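Local coordinates for protein putative glycosidase ph117-related (PDB 5A7V) that probably cleaves or phosphorolyses mannosides as a GH130-family enzyme and binds mannose in a pocket within its five-bladed beta-propeller, at residues P275-N289 and D344-K356. Residues are numbered along the deposited sequence; the frame is centred on the assembly and turned at random.
Sequences PPAIYTPKGIVLLYN and DGTVFIEGMVYYK. With MAN (alpha-D-mannopyranose), chain E.
The side-chain amide of Asn289 bonds the backbone of Ile349 twice. Asn289 OD1 accepts from Ile349 N at 2.9 Å, in the carbonyl plane and on a lone pair. Asn289 ND2 returns a nearly straight bond of 3.1 Å to Ile349 O (174° at the hydrogen), which lies almost in the amide plane. Asparagine suits this place because one flat group carries both a donor and an acceptor, and so can grip the N-H and C=O of a single residue as a neighbouring strand would. With CG beside the backbone N (chi1 -65°) and the amide turned about the next bond, the group also lies flat against Phe348: amide and ring planes are 11° apart, with ND2 3.6 Å above the ring centre. The opposite face of Phe348 receives the mannose, its CZ 3.7 Å from C2 of the sugar, an apolar platform suited to a pyranose. A water donates to both Asn289 OD1 and Val347 O, bridging two acceptors that could not bond each other.

Farther along, the contact turns apolar. Ile349 folds CD1 against Leu287 CB at 3.7 Å and the ring of Pro275. The thioether of Met352, bent at its last torsion, brings SD to Pro275 CG at 3.6 Å and CE to Ile278 CD1 at 3.7 Å, a flexible chain that can fit against a rigid proline ring and branched neighbours. Beside it, Pro275 CA makes a CA-H...O contact with Glu350 O, at the classic bulge that Glu350 and Gly351 form against strand 358-365.

Strands of two different propeller sheets are thus joined by side chains, with the Asn289 amide standing in for backbone pairing. This is consistent with a second-shell role for Asn289: its two bonds would fix the amide's rotation behind the aromatic wall of the sugar site.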
# COMPACT_ATOMS: atom_id res chain seq x y z
N PRO A 275 -0.74 -2.46 -3.03
CA PRO A 275 0.04 -1.77 -4.07
C PRO A 275 -0.81 -1.51 -5.32
O PRO A 275 -1.96 -1.92 -5.41
CB PRO A 275 1.16 -2.76 -4.38
CG PRO A 275 0.61 -4.09 -4.01
CD PRO A 275 -0.34 -3.88 -2.89
N PRO A 276 -0.24 -0.83 -6.34
CA PRO A 276 -0.94 -0.68 -7.64
C PRO A 276 -1.43 -2.03 -8.21
O PRO A 276 -0.76 -3.07 -8.04
CB PRO A 276 0.14 -0.02 -8.50
CG PRO A 276 0.95 0.77 -7.52
CD PRO A 276 1.03 -0.10 -6.30
N ALA A 277 -2.61 -2.01 -8.83
CA ALA A 277 -3.18 -3.21 -9.43
C ALA A 277 -2.44 -3.56 -10.72
O ALA A 277 -1.86 -2.67 -11.37
CB ALA A 277 -4.62 -3.03 -9.66
N ILE A 278 -2.45 -4.83 -11.14
CA ILE A 278 -1.66 -5.32 -12.25
C ILE A 278 -2.51 -6.07 -13.26
O ILE A 278 -3.16 -7.06 -12.94
CB ILE A 278 -0.49 -6.22 -11.80
CG1 ILE A 278 0.36 -5.53 -10.75
CG2 ILE A 278 0.35 -6.66 -12.99
CD1 ILE A 278 1.31 -6.47 -10.01
N TYR A 279 -2.46 -5.59 -14.52
CA TYR A 279 -3.16 -6.21 -15.63
C TYR A 279 -2.34 -7.42 -16.13
O TYR A 279 -1.18 -7.25 -16.48
CB TYR A 279 -3.30 -5.16 -16.73
CG TYR A 279 -4.15 -5.58 -17.92
CD1 TYR A 279 -3.60 -6.30 -18.97
CD2 TYR A 279 -5.49 -5.26 -17.97
CE1 TYR A 279 -4.38 -6.67 -20.07
CE2 TYR A 279 -6.28 -5.60 -19.07
CZ TYR A 279 -5.73 -6.32 -20.10
OH TYR A 279 -6.50 -6.68 -21.18
N THR A 280 -2.93 -8.62 -16.15
CA THR A 280 -2.26 -9.87 -16.49
C THR A 280 -3.11 -10.60 -17.55
O THR A 280 -4.29 -10.23 -17.75
CB THR A 280 -2.11 -10.82 -15.26
OG1 THR A 280 -3.36 -11.51 -15.03
CG2 THR A 280 -1.62 -10.09 -14.05
N PRO A 281 -2.57 -11.68 -18.15
CA PRO A 281 -3.38 -12.42 -19.14
C PRO A 281 -4.60 -13.14 -18.59
O PRO A 281 -5.42 -13.59 -19.38
CB PRO A 281 -2.40 -13.43 -19.76
CG PRO A 281 -1.15 -13.33 -19.01
CD PRO A 281 -1.16 -12.09 -18.17
N LYS A 282 -4.68 -13.32 -17.27
CA LYS A 282 -5.84 -13.95 -16.65
C LYS A 282 -6.86 -12.95 -16.11
O LYS A 282 -7.93 -13.35 -15.64
CB LYS A 282 -5.41 -14.91 -15.52
CG LYS A 282 -4.51 -16.03 -15.97
CD LYS A 282 -5.11 -16.90 -17.04
CE LYS A 282 -4.17 -18.01 -17.44
NZ LYS A 282 -4.68 -18.77 -18.61
N GLY A 283 -6.53 -11.67 -16.15
CA GLY A 283 -7.36 -10.67 -15.49
C GLY A 283 -6.53 -9.65 -14.75
O GLY A 283 -5.27 -9.68 -14.77
N ILE A 284 -7.21 -8.73 -14.10
CA ILE A 284 -6.56 -7.71 -13.32
C ILE A 284 -6.44 -8.21 -11.88
O ILE A 284 -7.46 -8.63 -11.27
CB ILE A 284 -7.36 -6.39 -13.36
CG1 ILE A 284 -7.29 -5.83 -14.78
CG2 ILE A 284 -6.86 -5.41 -12.32
CD1 ILE A 284 -8.36 -4.79 -15.06
N VAL A 285 -5.22 -8.18 -11.34
CA VAL A 285 -4.98 -8.62 -9.95
C VAL A 285 -4.85 -7.39 -9.05
O VAL A 285 -3.99 -6.52 -9.29
CB VAL A 285 -3.76 -9.51 -9.84
CG1 VAL A 285 -3.56 -9.93 -8.40
CG2 VAL A 285 -3.92 -10.74 -10.73
N LEU A 286 -5.67 -7.37 -8.01
CA LEU A 286 -5.58 -6.40 -6.93
C LEU A 286 -5.02 -7.15 -5.72
O LEU A 286 -5.69 -8.07 -5.16
CB LEU A 286 -6.94 -5.83 -6.57
CG LEU A 286 -6.97 -4.86 -5.39
CD1 LEU A 286 -6.15 -3.59 -5.63
CD2 LEU A 286 -8.36 -4.51 -4.96
N LEU A 287 -3.81 -6.79 -5.30
CA LEU A 287 -3.22 -7.34 -4.05
C LEU A 287 -3.65 -6.38 -2.94
O LEU A 287 -3.58 -5.15 -3.08
CB LEU A 287 -1.70 -7.48 -4.20
CG LEU A 287 -1.21 -8.35 -5.36
CD1 LEU A 287 -0.95 -7.58 -6.66
CD2 LEU A 287 0.08 -9.08 -4.99
N TYR A 288 -4.16 -6.95 -1.83
CA TYR A 288 -4.83 -6.12 -0.82
C TYR A 288 -4.53 -6.66 0.60
O TYR A 288 -3.93 -7.73 0.74
CB TYR A 288 -6.34 -5.99 -1.07
CG TYR A 288 -7.15 -7.26 -0.90
CD1 TYR A 288 -7.28 -8.18 -1.89
CD2 TYR A 288 -7.80 -7.49 0.32
CE1 TYR A 288 -8.01 -9.35 -1.70
CE2 TYR A 288 -8.52 -8.66 0.52
CZ TYR A 288 -8.65 -9.59 -0.49
OH TYR A 288 -9.36 -10.75 -0.34
N ASN A 289 -4.97 -5.87 1.56
CA ASN A 289 -4.76 -6.14 2.99
C ASN A 289 -6.07 -6.47 3.66
O ASN A 289 -7.00 -5.69 3.63
CB ASN A 289 -4.13 -4.88 3.60
CG ASN A 289 -2.76 -4.62 3.02
OD1 ASN A 289 -1.83 -5.36 3.25
ND2 ASN A 289 -2.62 -3.54 2.21
N ASP A 344 -1.44 -5.95 17.28
CA ASP A 344 -1.99 -7.19 16.75
C ASP A 344 -1.28 -7.71 15.48
O ASP A 344 -1.62 -8.79 15.01
CB ASP A 344 -3.49 -7.04 16.52
CG ASP A 344 -4.26 -6.73 17.83
OD1 ASP A 344 -4.13 -7.52 18.79
OD2 ASP A 344 -4.99 -5.69 17.92
N GLY A 345 -0.34 -6.91 14.92
CA GLY A 345 0.46 -7.35 13.81
C GLY A 345 -0.03 -6.95 12.43
O GLY A 345 -1.22 -6.94 12.19
N THR A 346 0.91 -6.62 11.53
CA THR A 346 0.57 -6.42 10.10
C THR A 346 1.71 -6.91 9.25
O THR A 346 2.89 -6.77 9.64
CB THR A 346 0.32 -4.93 9.70
OG1 THR A 346 1.59 -4.28 9.59
CG2 THR A 346 -0.60 -4.18 10.62
N VAL A 347 1.36 -7.33 8.02
CA VAL A 347 2.25 -7.22 6.86
C VAL A 347 1.47 -6.38 5.84
O VAL A 347 0.68 -6.91 5.04
CB VAL A 347 2.73 -8.57 6.30
CG1 VAL A 347 3.75 -9.18 7.25
CG2 VAL A 347 1.60 -9.56 6.04
N PHE A 348 1.61 -5.06 5.93
CA PHE A 348 0.73 -4.14 5.20
C PHE A 348 1.36 -3.86 3.82
O PHE A 348 2.30 -3.07 3.71
CB PHE A 348 0.52 -2.86 5.99
CG PHE A 348 -0.61 -2.02 5.48
CD1 PHE A 348 -1.94 -2.32 5.79
CD2 PHE A 348 -0.35 -0.96 4.58
CE1 PHE A 348 -2.98 -1.58 5.27
CE2 PHE A 348 -1.39 -0.22 4.09
CZ PHE A 348 -2.69 -0.50 4.41
N ILE A 349 0.89 -4.59 2.81
CA ILE A 349 1.52 -4.56 1.51
C ILE A 349 1.14 -3.31 0.74
O ILE A 349 -0.02 -2.91 0.72
CB ILE A 349 1.25 -5.86 0.74
CG1 ILE A 349 -0.23 -6.11 0.45
CG2 ILE A 349 1.89 -7.06 1.44
CD1 ILE A 349 -0.49 -7.05 -0.71
N GLU A 350 2.16 -2.71 0.11
CA GLU A 350 1.96 -1.36 -0.38
C GLU A 350 2.85 -0.98 -1.57
O GLU A 350 2.45 -0.05 -2.31
CB GLU A 350 2.14 -0.39 0.76
CG GLU A 350 1.68 1.02 0.51
CD GLU A 350 1.64 1.86 1.77
OE1 GLU A 350 1.30 1.35 2.86
OE2 GLU A 350 1.89 3.10 1.74
N GLY A 351 4.00 -1.61 -1.75
CA GLY A 351 4.87 -1.31 -2.88
C GLY A 351 5.28 -2.57 -3.61
O GLY A 351 5.49 -3.62 -2.96
N MET A 352 5.43 -2.49 -4.94
CA MET A 352 5.93 -3.62 -5.69
C MET A 352 6.78 -3.07 -6.83
O MET A 352 6.36 -2.10 -7.49
CB MET A 352 4.83 -4.46 -6.33
CG MET A 352 4.04 -5.27 -5.39
SD MET A 352 2.67 -6.14 -6.21
CE MET A 352 3.42 -7.50 -7.11
N VAL A 353 7.89 -3.72 -7.10
CA VAL A 353 8.74 -3.32 -8.25
C VAL A 353 9.08 -4.58 -9.03
O VAL A 353 9.53 -5.57 -8.46
CB VAL A 353 10.03 -2.57 -7.85
CG1 VAL A 353 10.65 -1.90 -9.08
CG2 VAL A 353 9.78 -1.53 -6.79
N TYR A 354 8.89 -4.53 -10.36
CA TYR A 354 9.36 -5.57 -11.26
C TYR A 354 10.77 -5.16 -11.65
O TYR A 354 10.95 -4.13 -12.32
CB TYR A 354 8.44 -5.70 -12.49
CG TYR A 354 8.81 -6.86 -13.37
CD1 TYR A 354 8.82 -8.17 -12.89
CD2 TYR A 354 9.15 -6.67 -14.71
CE1 TYR A 354 9.17 -9.24 -13.70
CE2 TYR A 354 9.50 -7.73 -15.54
CZ TYR A 354 9.52 -9.02 -15.04
OH TYR A 354 9.90 -10.03 -15.86
N TYR A 355 11.76 -5.92 -11.21
CA TYR A 355 13.15 -5.53 -11.26
C TYR A 355 14.01 -6.76 -11.39
O TYR A 355 13.76 -7.74 -10.68
CB TYR A 355 13.51 -4.76 -9.99
CG TYR A 355 14.91 -4.16 -9.91
CD1 TYR A 355 15.27 -3.12 -10.73
CD2 TYR A 355 15.81 -4.57 -8.94
CE1 TYR A 355 16.52 -2.52 -10.62
CE2 TYR A 355 17.05 -3.95 -8.80
CZ TYR A 355 17.41 -2.94 -9.66
OH TYR A 355 18.62 -2.34 -9.52
N LYS A 356 14.99 -6.76 -12.30
CA LYS A 356 15.81 -7.96 -12.50
C LYS A 356 14.96 -9.23 -12.74
O LYS A 356 15.30 -10.33 -12.28
CB LYS A 356 16.80 -8.14 -11.34
CG LYS A 356 17.74 -6.96 -11.22
CD LYS A 356 18.77 -7.20 -10.13
CE LYS A 356 19.81 -6.09 -10.11
NZ LYS A 356 20.85 -6.28 -9.04
C1 MAN E . -5.18 1.29 8.42
C2 MAN E . -4.12 1.34 7.30
C3 MAN E . -2.69 1.72 7.73
C4 MAN E . -2.29 1.00 9.04
C5 MAN E . -3.42 0.11 9.60
C6 MAN E . -3.08 -0.48 10.98
O1 MAN E . -6.36 0.38 8.06
O2 MAN E . -4.60 2.31 6.36
O3 MAN E . -2.53 3.10 7.97
O4 MAN E . -1.12 0.27 8.74
O5 MAN E . -4.61 0.95 9.70
O6 MAN E . -2.92 0.59 11.93
O HOH W 1 -2.15 -7.29 5.25